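Local coordinates for protein neurotoxin (PDB 2QN0) that probably acts as the zinc endopeptidase of botulinum neurotoxin type C1, a light-chain protease with dual specificity that cleaves neuronal SNARE proteins, at residues I192-R197 / M228-H233; A234-Y239 / I270-G275; F37-N42 / E89-F94. All coordinates share one frame; numbering follows the deposited sequence.

In the fold
All three contacts are buried, contact 1 close to the centre of the chain and contact 3 about 12 Å out from it. Contacts 1 and 2 share helix 223-238, which meets strand 190-193 around its middle and helix 267-273 mainly through His236, nearer its C-terminal end; Asn232 and Ala272 tie the two contacts together by a probable hydrogen bond. Contacts 1 and 3 both reach the large mixed sheet and touch where Pro196 packs on Leu93 and Ile90. Contact 3 is purely apolar, contact 1 combines an apolar base with zinc ligands, and contact 2 is a thin, water-bridged meeting. Contacts 2 and 3 do not touch, their centres lying about 20 Å apart.

Contact 1: I192-R197 / M228-H233; sequences ISISPR and MHELNH. With ZN (zinc ion), chain B.
Ile192, at the end of strand 190-193, lays its two branches on the metal-binding helix. With CG2 anti to the backbone N (chi1 -65° for CG1), that methyl lies against the aliphatic part of Glu230, Ile192 CG2 to Glu230 CB being 3.7 Å. The other branch continues to Leu231, which it crosses at about a right angle, and Ile192 CD1 stands 3.7 Å from Leu231 CD2. Ser193 turns the other way and bonds to Thr159. Ile194 then faces the helix again, more distantly and on CG of Glu230 alone, its CD1 4.1 Å from that atom. The contact thus has no direct hydrogen bond, and the carboxylate reaches past the isoleucines. There OE1 bonds to Thr170, and OE2 of Glu230 accepts a hydrogen bond of 2.6 Å from water 1. That water is itself a zinc ligand at 2.1 Å, beside His229 NE2 and His233 NE2, each also 2.1 Å from the metal. Glu360 bonds to ND1 of His229, a second-shell bond that probably helps orient the ring. The HExxH helix marks the zincin metalloproteases, and a glutamate, Glu269, as third protein ligand is what distinguishes the gluzincins; here the helix packs on the central sheet.

Contact 2: A234-Y239 / I270-G275; sequences AMHNLY and IYAFGG
CE1 of His236 meets the CB methylene of Tyr271 and the backbone N of Ala272; these three residues account for the whole of the small interface. His236 has the largest share. Its CG lies anti to the carbonyl carbon (chi1 -56°), which sends the imidazole off helix 223-238 toward helix 267-273. The leading atom is CE1: His236 CE1 comes to 3.9 Å from Tyr271 CB, reaching that methylene obliquely to the ring. The same His236 CE1 is 3.9 Å from the backbone N of Ala272, which sits at the ring edge near its plane. Tyr271 offers only the base of its side chain, since its phenol leads away and the two side chains cross at about a right angle. Ala272 adds a light touch, its CB 4.5 Å from His236 CE1.

No direct hydrogen bond joins the two segments, but a water does. Water 2 lies in the imidazole plane, 2.8 Å from His236 NE2, and donates to Tyr271 O at 2.7 Å, so the histidine is linked to the helix backbone indirectly. His236 NE2 also has a weak hydrogen bond with Leu354 O.

Helix 344-357, which holds Leu354, also touches Met235 and Tyr271. Helix 101-112 packs on Met235 and Tyr239, while helix 360-366 lies against Phe273. Asn237 bonds to Ser190 of strand 190-193, placing the sheet on another side of helix 223-238.

Contact 3: F37-N42 / E89-F94; sequences FRITGN and EIIKLF
Ile39 plugs into helix 80-97 from a beta bulge, the classic kind in which Ile39 and Thr40 both face Ile43 of the neighbouring strand. The bulge sits just where the chain turns a corner at residue 39, in the large mixed sheet of the protease, and Ile39 points directly at the helix. Of its three partners, Ile90 and Ile91 are neighbours on one turn, and Phe94 lies one turn further on from Ile90.

Both branches of Ile39 reach the Phe94 ring. The extended arm (chi2 179°) carries CD1 in between Ile90 and Phe94, while CG2 lies beside the near part of the same aromatic ring, 3.9 Å from Phe94 CG. Toward Ile90 the side chains cross at about a right angle, with Ile39 CD1 3.8 Å from Ile90 CG2, although the rest of Ile90 leads away. Ile91 instead runs past Ile39 in the opposite direction: its bent chain (chi2 -55°) brings CD1 back toward Ile39, leaving Ile91 CD1 4.1 Å from Ile39 CG1.

Arg38 points away from the helix, and its NH1 gives a hydrogen bond of 2.8 Å to Gly41 O, while NE and NH2 bond to Asn18 and Lys17. The Gly41 carbonyl is approached from above its plane, while its oxygen lies nearly in the plane of the guanidinium. Leu227 of helix 223-238 and Ile107 of helix 101-112 also pack on Phe94.

Phe94 turns a face to Ile39 in a CH-pi contact: Ile39 CD1 stands 4.0 Å from the centroid of the Phe94 ring, 26° off the ring normal, displaced toward the rim, where Phe94 CE1 is 3.6 Å from that methyl.

Contact 1: I192-R197 / M228-H233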
ATOM      1  N   ILE A 192      -2.919   4.163  -2.017  1.00 14.12           N
ATOM      2  CA  ILE A 192      -3.092   2.756  -2.353  1.00 13.22           C
ATOM      3  C   ILE A 192      -4.536   2.560  -2.807  1.00 15.06           C
ATOM      4  O   ILE A 192      -5.459   2.800  -2.032  1.00 17.45           O
ATOM      5  CB  ILE A 192      -2.847   1.852  -1.117  1.00 14.00           C
ATOM      6  CG1 ILE A 192      -1.382   1.947  -0.675  1.00 13.91           C
ATOM      7  CG2 ILE A 192      -3.221   0.404  -1.444  1.00 14.88           C
ATOM      8  CD1 ILE A 192      -1.071   1.161   0.601  1.00 13.18           C
ATOM      9  N   SER A 193      -4.728   2.140  -4.056  1.00 14.04           N
ATOM     10  CA  SER A 193      -6.073   1.906  -4.600  1.00 15.32           C
ATOM     11  C   SER A 193      -6.242   0.394  -4.655  1.00 17.06           C
ATOM     12  O   SER A 193      -5.492  -0.305  -5.346  1.00 15.51           O
ATOM     13  CB  SER A 193      -6.191   2.531  -5.987  1.00 15.79           C
ATOM     14  OG  SER A 193      -5.947   3.925  -5.906  1.00 18.78           O
ATOM     15  N   ILE A 194      -7.253  -0.110  -3.954  1.00 15.50           N
ATOM     16  CA  ILE A 194      -7.405  -1.550  -3.844  1.00 15.56           C
ATOM     17  C   ILE A 194      -8.767  -1.998  -3.316  1.00 16.61           C
ATOM     18  O   ILE A 194      -9.526  -1.204  -2.760  1.00 17.75           O
ATOM     19  CB  ILE A 194      -6.335  -2.040  -2.843  1.00 16.36           C
ATOM     20  CG1 ILE A 194      -6.311  -3.560  -2.726  1.00 17.36           C
ATOM     21  CG2 ILE A 194      -6.624  -1.417  -1.472  1.00 16.30           C
ATOM     22  CD1 ILE A 194      -5.217  -4.056  -1.788  1.00 17.49           C
ATOM     23  N   SER A 195      -9.058  -3.280  -3.512  1.00 15.93           N
ATOM     24  CA  SER A 195     -10.259  -3.910  -2.972  1.00 17.85           C
ATOM     25  C   SER A 195      -9.821  -5.335  -2.669  1.00 17.98           C
ATOM     26  O   SER A 195      -9.919  -6.219  -3.516  1.00 18.29           O
ATOM     27  CB  SER A 195     -11.415  -3.930  -3.964  1.00 20.66           C
ATOM     28  OG  SER A 195     -12.549  -4.493  -3.319  1.00 20.37           O
ATOM     29  N   PRO A 196      -9.321  -5.571  -1.448  1.00 18.96           N
ATOM     30  CA  PRO A 196      -8.846  -6.886  -1.014  1.00 18.56           C
ATOM     31  C   PRO A 196      -9.813  -8.059  -1.133  1.00 20.45           C
ATOM     32  O   PRO A 196      -9.365  -9.199  -1.241  1.00 19.72           O
ATOM     33  CB  PRO A 196      -8.414  -6.643   0.431  1.00 18.90           C
ATOM     34  CG  PRO A 196      -8.008  -5.202   0.430  1.00 19.39           C
ATOM     35  CD  PRO A 196      -9.104  -4.566  -0.391  1.00 20.27           C
ATOM     36  N   ARG A 197     -11.124  -7.807  -1.119  1.00 19.98           N
ATOM     37  CA  ARG A 197     -12.057  -8.933  -1.209  1.00 21.31           C
ATOM     38  C   ARG A 197     -12.070  -9.591  -2.584  1.00 20.99           C
ATOM     39  O   ARG A 197     -12.634 -10.669  -2.751  1.00 22.16           O
ATOM     40  CB  ARG A 197     -13.483  -8.530  -0.795  1.00 20.62           C
ATOM     41  CG  ARG A 197     -14.337  -7.842  -1.836  1.00 23.22           C
ATOM     42  CD  ARG A 197     -15.784  -7.781  -1.327  1.00 24.66           C
ATOM     43  NE  ARG A 197     -16.669  -6.997  -2.187  1.00 27.63           N
ATOM     44  CZ  ARG A 197     -17.180  -7.425  -3.338  1.00 28.71           C
ATOM     45  NH1 ARG A 197     -16.900  -8.641  -3.781  1.00 26.60           N
ATOM     46  NH2 ARG A 197     -17.971  -6.632  -4.048  1.00 29.45           N
ATOM     47  N   MET A 228      -1.266  -6.102   2.481  1.00 11.79           N
ATOM     48  CA  MET A 228       0.083  -5.952   3.025  1.00 13.04           C
ATOM     49  C   MET A 228       1.110  -5.797   1.910  1.00 12.26           C
ATOM     50  O   MET A 228       2.106  -5.095   2.075  1.00 12.60           O
ATOM     51  CB  MET A 228       0.444  -7.140   3.917  1.00 12.81           C
ATOM     52  CG  MET A 228      -0.285  -7.118   5.262  1.00 14.57           C
ATOM     53  SD  MET A 228       0.112  -8.510   6.324  1.00 14.65           S
ATOM     54  CE  MET A 228       1.569  -7.896   7.166  1.00 14.45           C
ATOM     55  N   HIS A 229       0.869  -6.451   0.777  1.00 12.57           N
ATOM     56  CA  HIS A 229       1.778  -6.330  -0.360  1.00 11.84           C
ATOM     57  C   HIS A 229       1.862  -4.855  -0.758  1.00 13.14           C
ATOM     58  O   HIS A 229       2.958  -4.322  -0.967  1.00 12.76           O
ATOM     59  CB  HIS A 229       1.274  -7.162  -1.544  1.00 11.92           C
ATOM     60  CG  HIS A 229       2.051  -6.950  -2.806  1.00 13.08           C
ATOM     61  ND1 HIS A 229       2.972  -7.862  -3.276  1.00 13.23           N
ATOM     62  CD2 HIS A 229       2.050  -5.926  -3.692  1.00 14.32           C
ATOM     63  CE1 HIS A 229       3.501  -7.412  -4.399  1.00 14.36           C
ATOM     64  NE2 HIS A 229       2.960  -6.239  -4.673  1.00 13.00           N
ATOM     65  N   GLU A 230       0.713  -4.185  -0.858  1.00 12.02           N
ATOM     66  CA  GLU A 230       0.714  -2.770  -1.220  1.00 11.65           C
ATOM     67  C   GLU A 230       1.318  -1.926  -0.098  1.00 11.70           C
ATOM     68  O   GLU A 230       1.961  -0.908  -0.360  1.00 12.38           O
ATOM     69  CB  GLU A 230      -0.708  -2.273  -1.536  1.00 13.20           C
ATOM     70  CG  GLU A 230      -1.364  -2.915  -2.769  1.00 13.62           C
ATOM     71  CD  GLU A 230      -0.483  -2.887  -4.016  1.00 15.33           C
ATOM     72  OE1 GLU A 230       0.131  -1.836  -4.312  1.00 13.94           O
ATOM     73  OE2 GLU A 230      -0.419  -3.920  -4.713  1.00 14.92           O
ATOM     74  N   LEU A 231       1.117  -2.336   1.153  1.00 11.47           N
ATOM     75  CA  LEU A 231       1.693  -1.588   2.270  1.00 11.32           C
ATOM     76  C   LEU A 231       3.223  -1.633   2.174  1.00 12.57           C
ATOM     77  O   LEU A 231       3.911  -0.741   2.670  1.00 12.58           O
ATOM     78  CB  LEU A 231       1.225  -2.159   3.617  1.00 12.49           C
ATOM     79  CG  LEU A 231      -0.274  -1.983   3.924  1.00 11.17           C
ATOM     80  CD1 LEU A 231      -0.587  -2.581   5.297  1.00 13.56           C
ATOM     81  CD2 LEU A 231      -0.645  -0.498   3.900  1.00 12.65           C
ATOM     82  N   ASN A 232       3.756  -2.673   1.536  1.00 12.73           N
ATOM     83  CA  ASN A 232       5.207  -2.763   1.369  1.00 12.27           C
ATOM     84  C   ASN A 232       5.665  -1.683   0.396  1.00 11.35           C
ATOM     85  O   ASN A 232       6.719  -1.075   0.589  1.00 13.12           O
ATOM     86  CB  ASN A 232       5.617  -4.148   0.865  1.00 11.49           C
ATOM     87  CG  ASN A 232       5.418  -5.221   1.916  1.00 14.05           C
ATOM     88  OD1 ASN A 232       5.339  -4.921   3.109  1.00 14.25           O
ATOM     89  ND2 ASN A 232       5.351  -6.474   1.485  1.00 13.12           N
ATOM     90  N   HIS A 233       4.894  -1.454  -0.663  1.00 11.05           N
ATOM     91  CA  HIS A 233       5.248  -0.395  -1.605  1.00 12.14           C
ATOM     92  C   HIS A 233       5.216   0.926  -0.838  1.00 13.98           C
ATOM     93  O   HIS A 233       6.078   1.786  -1.027  1.00 12.85           O
ATOM     94  CB  HIS A 233       4.258  -0.329  -2.768  1.00 12.09           C
ATOM     95  CG  HIS A 233       4.409  -1.444  -3.754  1.00 13.78           C
ATOM     96  ND1 HIS A 233       5.611  -1.736  -4.367  1.00 14.14           N
ATOM     97  CD2 HIS A 233       3.508  -2.322  -4.254  1.00 13.69           C
ATOM     98  CE1 HIS A 233       5.442  -2.743  -5.205  1.00 15.18           C
ATOM     99  NE2 HIS A 233       4.175  -3.116  -5.154  1.00 15.11           N
TER
HETATM  100 ZN    ZN B 431       3.177  -4.690  -6.072  1.00 16.27          ZN
HETATM  101  O   HOH W   1       1.276  -4.070  -6.649  1.00 15.79           O

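Contact 2: A234-Y239 / I270-G275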
ATOM      1  N   ALA A 234       4.220   1.079   0.034  1.00 13.54           N
ATOM      2  CA  ALA A 234       4.088   2.303   0.829  1.00 12.24           C
ATOM      3  C   ALA A 234       5.282   2.480   1.756  1.00 12.67           C
ATOM      4  O   ALA A 234       5.722   3.606   2.004  1.00 12.73           O
ATOM      5  CB  ALA A 234       2.785   2.276   1.643  1.00 12.62           C
ATOM      6  N   MET A 235       5.803   1.373   2.281  1.00 12.56           N
ATOM      7  CA  MET A 235       6.973   1.438   3.154  1.00 14.49           C
ATOM      8  C   MET A 235       8.168   1.960   2.358  1.00 14.60           C
ATOM      9  O   MET A 235       8.900   2.842   2.815  1.00 13.79           O
ATOM     10  CB  MET A 235       7.296   0.053   3.721  1.00 15.34           C
ATOM     11  CG  MET A 235       6.388  -0.383   4.857  1.00 17.30           C
ATOM     12  SD  MET A 235       6.794   0.447   6.417  1.00 20.34           S
ATOM     13  CE  MET A 235       7.955  -0.713   7.120  1.00 19.60           C
ATOM     14  N   HIS A 236       8.366   1.416   1.162  1.00 15.07           N
ATOM     15  CA  HIS A 236       9.476   1.850   0.321  1.00 14.14           C
ATOM     16  C   HIS A 236       9.328   3.335  -0.000  1.00 16.09           C
ATOM     17  O   HIS A 236      10.310   4.083   0.019  1.00 14.77           O
ATOM     18  CB  HIS A 236       9.503   1.042  -0.977  1.00 14.78           C
ATOM     19  CG  HIS A 236       9.564  -0.438  -0.767  1.00 16.23           C
ATOM     20  ND1 HIS A 236       9.182  -1.341  -1.735  1.00 17.57           N
ATOM     21  CD2 HIS A 236       9.965  -1.174   0.297  1.00 16.16           C
ATOM     22  CE1 HIS A 236       9.342  -2.570  -1.275  1.00 16.06           C
ATOM     23  NE2 HIS A 236       9.817  -2.496  -0.045  1.00 16.46           N
ATOM     24  N   ASN A 237       8.096   3.759  -0.283  1.00 13.27           N
ATOM     25  CA  ASN A 237       7.814   5.157  -0.616  1.00 13.68           C
ATOM     26  C   ASN A 237       8.019   6.101   0.566  1.00 14.33           C
ATOM     27  O   ASN A 237       8.519   7.211   0.401  1.00 15.55           O
ATOM     28  CB  ASN A 237       6.372   5.325  -1.113  1.00 14.63           C
ATOM     29  CG  ASN A 237       6.121   4.646  -2.443  1.00 17.40           C
ATOM     30  OD1 ASN A 237       7.036   4.462  -3.241  1.00 14.89           O
ATOM     31  ND2 ASN A 237       4.865   4.288  -2.697  1.00 15.29           N
ATOM     32  N   LEU A 238       7.607   5.665   1.747  1.00 14.10           N
ATOM     33  CA  LEU A 238       7.742   6.480   2.946  1.00 14.19           C
ATOM     34  C   LEU A 238       9.205   6.699   3.323  1.00 14.34           C
ATOM     35  O   LEU A 238       9.595   7.798   3.713  1.00 13.78           O
ATOM     36  CB  LEU A 238       7.013   5.814   4.115  1.00 13.73           C
ATOM     37  CG  LEU A 238       7.150   6.498   5.479  1.00 15.17           C
ATOM     38  CD1 LEU A 238       6.699   7.959   5.377  1.00 14.88           C
ATOM     39  CD2 LEU A 238       6.320   5.738   6.512  1.00 15.63           C
ATOM     40  N   TYR A 239      10.010   5.646   3.206  1.00 13.09           N
ATOM     41  CA  TYR A 239      11.423   5.732   3.559  1.00 14.25           C
ATOM     42  C   TYR A 239      12.328   6.177   2.414  1.00 15.42           C
ATOM     43  O   TYR A 239      13.554   6.204   2.547  1.00 14.98           O
ATOM     44  CB  TYR A 239      11.879   4.397   4.143  1.00 15.71           C
ATOM     45  CG  TYR A 239      11.302   4.168   5.522  1.00 16.34           C
ATOM     46  CD1 TYR A 239      11.902   4.728   6.651  1.00 18.64           C
ATOM     47  CD2 TYR A 239      10.114   3.456   5.693  1.00 16.83           C
ATOM     48  CE1 TYR A 239      11.334   4.588   7.916  1.00 17.59           C
ATOM     49  CE2 TYR A 239       9.537   3.311   6.952  1.00 18.05           C
ATOM     50  CZ  TYR A 239      10.150   3.878   8.056  1.00 21.02           C
ATOM     51  OH  TYR A 239       9.575   3.741   9.298  1.00 22.85           O
ATOM     52  N   ILE A 270       9.475  -7.151  -7.118  1.00 14.22           N
ATOM     53  CA  ILE A 270      10.312  -8.205  -6.571  1.00 13.17           C
ATOM     54  C   ILE A 270      10.572  -7.973  -5.082  1.00 12.15           C
ATOM     55  O   ILE A 270      10.534  -8.913  -4.286  1.00 14.29           O
ATOM     56  CB  ILE A 270      11.654  -8.298  -7.347  1.00 14.96           C
ATOM     57  CG1 ILE A 270      11.385  -8.828  -8.762  1.00 15.52           C
ATOM     58  CG2 ILE A 270      12.634  -9.212  -6.610  1.00 14.23           C
ATOM     59  CD1 ILE A 270      12.628  -8.953  -9.635  1.00 17.58           C
ATOM     60  N   TYR A 271      10.834  -6.729  -4.697  1.00 11.70           N
ATOM     61  CA  TYR A 271      11.076  -6.441  -3.288  1.00 11.78           C
ATOM     62  C   TYR A 271       9.798  -6.522  -2.459  1.00 12.36           C
ATOM     63  O   TYR A 271       9.815  -7.021  -1.335  1.00 13.01           O
ATOM     64  CB  TYR A 271      11.721  -5.068  -3.115  1.00 12.92           C
ATOM     65  CG  TYR A 271      13.231  -5.100  -3.266  1.00 15.73           C
ATOM     66  CD1 TYR A 271      13.990  -6.090  -2.639  1.00 17.33           C
ATOM     67  CD2 TYR A 271      13.898  -4.129  -4.010  1.00 19.60           C
ATOM     68  CE1 TYR A 271      15.389  -6.108  -2.749  1.00 19.11           C
ATOM     69  CE2 TYR A 271      15.290  -4.137  -4.124  1.00 20.88           C
ATOM     70  CZ  TYR A 271      16.025  -5.125  -3.491  1.00 20.81           C
ATOM     71  OH  TYR A 271      17.399  -5.116  -3.592  1.00 21.84           O
ATOM     72  N   ALA A 272       8.691  -6.035  -3.011  1.00 10.96           N
ATOM     73  CA  ALA A 272       7.418  -6.085  -2.289  1.00 11.44           C
ATOM     74  C   ALA A 272       7.017  -7.541  -2.024  1.00 13.39           C
ATOM     75  O   ALA A 272       6.475  -7.870  -0.963  1.00 13.00           O
ATOM     76  CB  ALA A 272       6.333  -5.376  -3.092  1.00 11.97           C
ATOM     77  N   PHE A 273       7.286  -8.417  -2.990  1.00 13.22           N
ATOM     78  CA  PHE A 273       6.956  -9.829  -2.830  1.00 13.37           C
ATOM     79  C   PHE A 273       7.992 -10.505  -1.932  1.00 15.59           C
ATOM     80  O   PHE A 273       7.641 -11.183  -0.967  1.00 15.37           O
ATOM     81  CB  PHE A 273       6.905 -10.538  -4.187  1.00 14.10           C
ATOM     82  CG  PHE A 273       6.458 -11.968  -4.090  1.00 14.84           C
ATOM     83  CD1 PHE A 273       5.120 -12.278  -3.849  1.00 14.75           C
ATOM     84  CD2 PHE A 273       7.385 -13.005  -4.160  1.00 14.03           C
ATOM     85  CE1 PHE A 273       4.716 -13.604  -3.672  1.00 13.63           C
ATOM     86  CE2 PHE A 273       6.990 -14.334  -3.985  1.00 12.66           C
ATOM     87  CZ  PHE A 273       5.652 -14.632  -3.739  1.00 14.44           C
ATOM     88  N   GLY A 274       9.269 -10.327  -2.261  1.00 14.71           N
ATOM     89  CA  GLY A 274      10.326 -10.902  -1.448  1.00 15.43           C
ATOM     90  C   GLY A 274      10.639 -12.367  -1.696  1.00 16.84           C
ATOM     91  O   GLY A 274      10.250 -12.939  -2.711  1.00 17.39           O
ATOM     92  N   GLY A 275      11.347 -12.974  -0.751  1.00 16.96           N
ATOM     93  CA  GLY A 275      11.714 -14.374  -0.887  1.00 18.94           C
ATOM     94  C   GLY A 275      12.850 -14.575  -1.878  1.00 18.91           C
ATOM     95  O   GLY A 275      13.545 -13.622  -2.222  1.00 17.81           O
TER
HETATM   96  O   HOH W   2       9.338  -5.189   0.631  1.00 19.45           O

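Contact 3: F37-N42 / E89-F94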
ATOM      1  N   PHE A  37     -11.620   8.736   6.538  1.00 16.91           N
ATOM      2  CA  PHE A  37     -11.594   8.188   7.893  1.00 16.02           C
ATOM      3  C   PHE A  37     -10.173   7.805   8.306  1.00 16.19           C
ATOM      4  O   PHE A  37      -9.448   7.177   7.534  1.00 16.01           O
ATOM      5  CB  PHE A  37     -12.481   6.945   7.950  1.00 15.91           C
ATOM      6  CG  PHE A  37     -13.864   7.165   7.400  1.00 16.81           C
ATOM      7  CD1 PHE A  37     -14.940   7.389   8.255  1.00 18.42           C
ATOM      8  CD2 PHE A  37     -14.081   7.187   6.026  1.00 15.99           C
ATOM      9  CE1 PHE A  37     -16.217   7.634   7.746  1.00 17.49           C
ATOM     10  CE2 PHE A  37     -15.352   7.433   5.504  1.00 19.73           C
ATOM     11  CZ  PHE A  37     -16.424   7.658   6.372  1.00 18.43           C
ATOM     12  N   ARG A  38      -9.784   8.168   9.524  1.00 15.51           N
ATOM     13  CA  ARG A  38      -8.442   7.853  10.015  1.00 15.08           C
ATOM     14  C   ARG A  38      -8.407   6.453  10.626  1.00 17.51           C
ATOM     15  O   ARG A  38      -8.999   6.212  11.681  1.00 18.60           O
ATOM     16  CB  ARG A  38      -8.003   8.888  11.064  1.00 16.35           C
ATOM     17  CG  ARG A  38      -6.536   8.769  11.502  1.00 16.21           C
ATOM     18  CD  ARG A  38      -6.300   9.408  12.881  1.00 16.95           C
ATOM     19  NE  ARG A  38      -6.616  10.836  12.919  1.00 16.80           N
ATOM     20  CZ  ARG A  38      -5.781  11.808  12.556  1.00 19.86           C
ATOM     21  NH1 ARG A  38      -4.563  11.516  12.121  1.00 18.78           N
ATOM     22  NH2 ARG A  38      -6.168  13.077  12.633  1.00 17.62           N
ATOM     23  N   ILE A  39      -7.723   5.527   9.959  1.00 15.99           N
ATOM     24  CA  ILE A  39      -7.610   4.158  10.456  1.00 17.25           C
ATOM     25  C   ILE A  39      -6.816   4.192  11.758  1.00 17.52           C
ATOM     26  O   ILE A  39      -7.236   3.645  12.779  1.00 16.71           O
ATOM     27  CB  ILE A  39      -6.888   3.249   9.425  1.00 17.62           C
ATOM     28  CG1 ILE A  39      -7.710   3.187   8.136  1.00 21.67           C
ATOM     29  CG2 ILE A  39      -6.675   1.855  10.010  1.00 19.64           C
ATOM     30  CD1 ILE A  39      -7.089   2.341   7.037  1.00 22.72           C
ATOM     31  N   THR A  40      -5.657   4.838  11.706  1.00 16.34           N
ATOM     32  CA  THR A  40      -4.800   5.003  12.873  1.00 17.41           C
ATOM     33  C   THR A  40      -3.653   5.924  12.480  1.00 16.45           C
ATOM     34  O   THR A  40      -3.162   5.867  11.356  1.00 16.03           O
ATOM     35  CB  THR A  40      -4.243   3.653  13.387  1.00 19.00           C
ATOM     36  OG1 THR A  40      -3.515   3.876  14.602  1.00 20.60           O
ATOM     37  CG2 THR A  40      -3.318   3.014  12.362  1.00 18.31           C
ATOM     38  N   GLY A  41      -3.248   6.798  13.393  1.00 15.86           N
ATOM     39  CA  GLY A  41      -2.162   7.712  13.089  1.00 14.65           C
ATOM     40  C   GLY A  41      -2.327   8.446  11.770  1.00 16.81           C
ATOM     41  O   GLY A  41      -3.370   9.052  11.504  1.00 16.86           O
ATOM     42  N   ASN A  42      -1.302   8.373  10.925  1.00 14.17           N
ATOM     43  CA  ASN A  42      -1.323   9.066   9.647  1.00 15.77           C
ATOM     44  C   ASN A  42      -1.793   8.219   8.463  1.00 16.34           C
ATOM     45  O   ASN A  42      -1.481   8.522   7.314  1.00 15.47           O
ATOM     46  CB  ASN A  42       0.066   9.647   9.368  1.00 18.62           C
ATOM     47  CG  ASN A  42       0.527  10.601  10.465  1.00 19.12           C
ATOM     48  OD1 ASN A  42       1.688  10.580  10.874  1.00 21.46           O
ATOM     49  ND2 ASN A  42      -0.383  11.447  10.937  1.00 16.71           N
ATOM     50  N   GLU A  89     -14.465  -3.446   5.632  1.00 17.74           N
ATOM     51  CA  GLU A  89     -13.581  -4.525   5.201  1.00 16.78           C
ATOM     52  C   GLU A  89     -12.130  -4.107   5.444  1.00 16.54           C
ATOM     53  O   GLU A  89     -11.331  -4.879   5.970  1.00 17.77           O
ATOM     54  CB  GLU A  89     -13.797  -4.840   3.714  1.00 17.36           C
ATOM     55  CG  GLU A  89     -15.171  -5.446   3.406  1.00 17.69           C
ATOM     56  CD  GLU A  89     -15.435  -5.613   1.920  1.00 20.62           C
ATOM     57  OE1 GLU A  89     -14.879  -4.830   1.122  1.00 21.14           O
ATOM     58  OE2 GLU A  89     -16.220  -6.515   1.547  1.00 19.90           O
ATOM     59  N   ILE A  90     -11.795  -2.879   5.064  1.00 16.10           N
ATOM     60  CA  ILE A  90     -10.437  -2.380   5.254  1.00 15.83           C
ATOM     61  C   ILE A  90     -10.085  -2.373   6.741  1.00 16.73           C
ATOM     62  O   ILE A  90      -8.998  -2.794   7.136  1.00 14.13           O
ATOM     63  CB  ILE A  90     -10.282  -0.950   4.684  1.00 15.95           C
ATOM     64  CG1 ILE A  90     -10.473  -0.968   3.163  1.00 16.30           C
ATOM     65  CG2 ILE A  90      -8.897  -0.388   5.034  1.00 16.97           C
ATOM     66  CD1 ILE A  90      -9.457  -1.834   2.415  1.00 18.89           C
ATOM     67  N   ILE A  91     -11.008  -1.895   7.569  1.00 15.49           N
ATOM     68  CA  ILE A  91     -10.778  -1.849   9.009  1.00 16.50           C
ATOM     69  C   ILE A  91     -10.528  -3.249   9.565  1.00 15.48           C
ATOM     70  O   ILE A  91      -9.588  -3.466  10.333  1.00 16.02           O
ATOM     71  CB  ILE A  91     -11.990  -1.212   9.753  1.00 17.17           C
ATOM     72  CG1 ILE A  91     -12.081   0.274   9.412  1.00 19.74           C
ATOM     73  CG2 ILE A  91     -11.857  -1.423  11.260  1.00 17.86           C
ATOM     74  CD1 ILE A  91     -10.809   1.053   9.690  1.00 24.35           C
ATOM     75  N   LYS A  92     -11.365  -4.204   9.173  1.00 15.06           N
ATOM     76  CA  LYS A  92     -11.210  -5.565   9.667  1.00 16.28           C
ATOM     77  C   LYS A  92      -9.858  -6.140   9.253  1.00 15.61           C
ATOM     78  O   LYS A  92      -9.199  -6.824  10.037  1.00 17.32           O
ATOM     79  CB  LYS A  92     -12.339  -6.461   9.146  1.00 16.20           C
ATOM     80  CG  LYS A  92     -12.327  -7.864   9.741  1.00 19.16           C
ATOM     81  CD  LYS A  92     -13.580  -8.637   9.353  1.00 19.22           C
ATOM     82  CE  LYS A  92     -13.634  -9.987  10.054  1.00 21.01           C
ATOM     83  NZ  LYS A  92     -14.907 -10.699   9.746  1.00 19.90           N
ATOM     84  N   LEU A  93      -9.439  -5.854   8.025  1.00 15.16           N
ATOM     85  CA  LEU A  93      -8.158  -6.364   7.553  1.00 15.40           C
ATOM     86  C   LEU A  93      -7.001  -5.769   8.354  1.00 14.76           C
ATOM     87  O   LEU A  93      -6.039  -6.468   8.668  1.00 16.99           O
ATOM     88  CB  LEU A  93      -7.995  -6.077   6.056  1.00 14.60           C
ATOM     89  CG  LEU A  93      -9.015  -6.837   5.200  1.00 15.68           C
ATOM     90  CD1 LEU A  93      -8.874  -6.427   3.745  1.00 18.86           C
ATOM     91  CD2 LEU A  93      -8.802  -8.343   5.356  1.00 17.64           C
ATOM     92  N   PHE A  94      -7.086  -4.485   8.697  1.00 14.99           N
ATOM     93  CA  PHE A  94      -6.017  -3.885   9.486  1.00 15.75           C
ATOM     94  C   PHE A  94      -5.950  -4.540  10.860  1.00 16.87           C
ATOM     95  O   PHE A  94      -4.869  -4.726  11.409  1.00 16.73           O
ATOM     96  CB  PHE A  94      -6.203  -2.372   9.626  1.00 15.97           C
ATOM     97  CG  PHE A  94      -5.458  -1.577   8.586  1.00 16.58           C
ATOM     98  CD1 PHE A  94      -5.973  -1.423   7.304  1.00 15.98           C
ATOM     99  CD2 PHE A  94      -4.216  -1.019   8.879  1.00 18.56           C
ATOM    100  CE1 PHE A  94      -5.264  -0.727   6.327  1.00 19.01           C
ATOM    101  CE2 PHE A  94      -3.497  -0.323   7.910  1.00 18.34           C
ATOM    102  CZ  PHE A  94      -4.024  -0.176   6.629  1.00 18.36           C
TER